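Local coordinates for protein methylxanthine N1-demethylase NdmA (PDB 6ICN) that removes the N1-methyl group of caffeine, giving theobromine and formaldehyde, as a Rieske-type non-heme iron oxygenase in bacterial caffeine degradation, at residues Y243-S246 with A250-L253. Residues are numbered along the deposited sequence; the frame is centred on the assembly and turned at random.
Sequences YTCS and AINL
The phenol ring of Y243 takes L253 on one face and I251 at its edge. CD1 of L253 sits almost exactly over the ring centre, a CH-pi contact of 3.7 Å from that methyl to the Y243 centroid, only 8° off the normal. In the ring plane, I251 CG2 lies 3.9 Å from Y243 CD2 and also borders C245 SG; the ring of Y243 further stacks with F222 on the neighbouring strand 219-225. L253 turns CG away from its own backbone nitrogen (chi1 169°), which lays CD1 against the ring face; the same side chain touches the bound caffeine. Cutting Y243 back to an alanine would probably strip CD1 of L253 of its aromatic cover, leave F222 without its stacking partner and give this leucine, beside the caffeine, more room to turn. Strands 239-246 and 250-257 form an antiparallel beta hairpin within the seven-stranded sheet of the catalytic domain, and T244 and N252 are a hydrogen-bonded pair: T244 N gives a nearly straight bond to N252 O (2.8 Å), and N252 N reaches T244 O from above the carbonyl plane (2.9 Å). Beside this pair, a water joins T244 OG1 to N252 ND2, while N252 OD1 accepts from S158 N. Nearer the turn, A250 N bonds to S246 O (3.2 Å).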
loop_
_atom_site.group_PDB
_atom_site.type_symbol
_atom_site.label_atom_id
_atom_site.label_comp_id
_atom_site.label_asym_id
_atom_site.label_seq_id
_atom_site.Cartn_x
_atom_site.Cartn_y
_atom_site.Cartn_z
ATOM N N TYR A 243 20.548 16.040 37.421
ATOM C CA TYR A 243 19.161 16.156 36.978
ATOM C C TYR A 243 18.461 17.316 37.669
ATOM O O TYR A 243 18.502 17.431 38.900
ATOM C CB TYR A 243 18.367 14.883 37.282
ATOM C CG TYR A 243 18.782 13.624 36.559
ATOM C CD1 TYR A 243 19.854 12.864 37.009
ATOM C CD2 TYR A 243 18.072 13.170 35.442
ATOM C CE1 TYR A 243 20.222 11.688 36.374
ATOM C CE2 TYR A 243 18.429 11.988 34.799
ATOM C CZ TYR A 243 19.510 11.258 35.273
ATOM O OH TYR A 243 19.889 10.097 34.649
ATOM N N THR A 244 17.757 18.128 36.884
ATOM C CA THR A 244 16.816 19.116 37.399
ATOM C C THR A 244 15.495 18.855 36.698
ATOM O O THR A 244 15.367 19.128 35.497
ATOM C CB THR A 244 17.288 20.544 37.135
ATOM O OG1 THR A 244 18.612 20.710 37.644
ATOM C CG2 THR A 244 16.346 21.532 37.793
ATOM N N CYS A 245 14.530 18.307 37.421
ATOM C CA CYS A 245 13.295 17.815 36.811
ATOM C C CYS A 245 12.151 18.728 37.221
ATOM O O CYS A 245 11.635 18.619 38.337
ATOM C CB CYS A 245 13.022 16.374 37.225
ATOM S SG CYS A 245 14.378 15.222 36.862
ATOM N N SER A 246 11.755 19.627 36.320
ATOM C CA SER A 246 10.606 20.501 36.566
ATOM C C SER A 246 9.323 19.676 36.547
ATOM O O SER A 246 8.943 19.128 35.507
ATOM C CB SER A 246 10.550 21.614 35.524
ATOM O OG SER A 246 11.690 22.453 35.614
ATOM N N ALA A 250 9.067 17.428 32.770
ATOM C CA ALA A 250 10.260 17.936 32.099
ATOM C C ALA A 250 11.511 17.481 32.831
ATOM O O ALA A 250 11.570 17.546 34.061
ATOM C CB ALA A 250 10.230 19.458 32.016
ATOM N N ILE A 251 12.513 17.030 32.077
ATOM C CA ILE A 251 13.785 16.588 32.641
ATOM C C ILE A 251 14.932 17.347 31.986
ATOM O O ILE A 251 15.102 17.296 30.761
ATOM C CB ILE A 251 13.993 15.076 32.482
ATOM C CG1 ILE A 251 12.878 14.309 33.205
ATOM C CG2 ILE A 251 15.377 14.652 32.977
ATOM C CD1 ILE A 251 12.731 12.904 32.680
ATOM N N ASN A 252 15.742 18.027 32.806
ATOM C CA ASN A 252 16.974 18.663 32.358
ATOM C C ASN A 252 18.132 17.846 32.915
ATOM O O ASN A 252 18.321 17.780 34.138
ATOM C CB ASN A 252 17.040 20.118 32.824
ATOM C CG ASN A 252 18.235 20.863 32.244
ATOM O OD1 ASN A 252 18.137 21.479 31.179
ATOM N ND2 ASN A 252 19.365 20.818 32.943
ATOM N N LEU A 253 18.888 17.190 32.027
ATOM C CA LEU A 253 20.004 16.333 32.426
ATOM C C LEU A 253 21.310 16.951 31.929
ATOM O O LEU A 253 21.561 17.007 30.719
ATOM C CB LEU A 253 19.824 14.912 31.887
ATOM C CG LEU A 253 21.034 13.978 32.010
ATOM C CD1 LEU A 253 21.500 13.857 33.473
ATOM C CD2 LEU A 253 20.704 12.585 31.446
HETATM O O HOH W 1 20.419 19.842 35.546
HETATM O O HOH W 2 10.017 16.618 35.925
#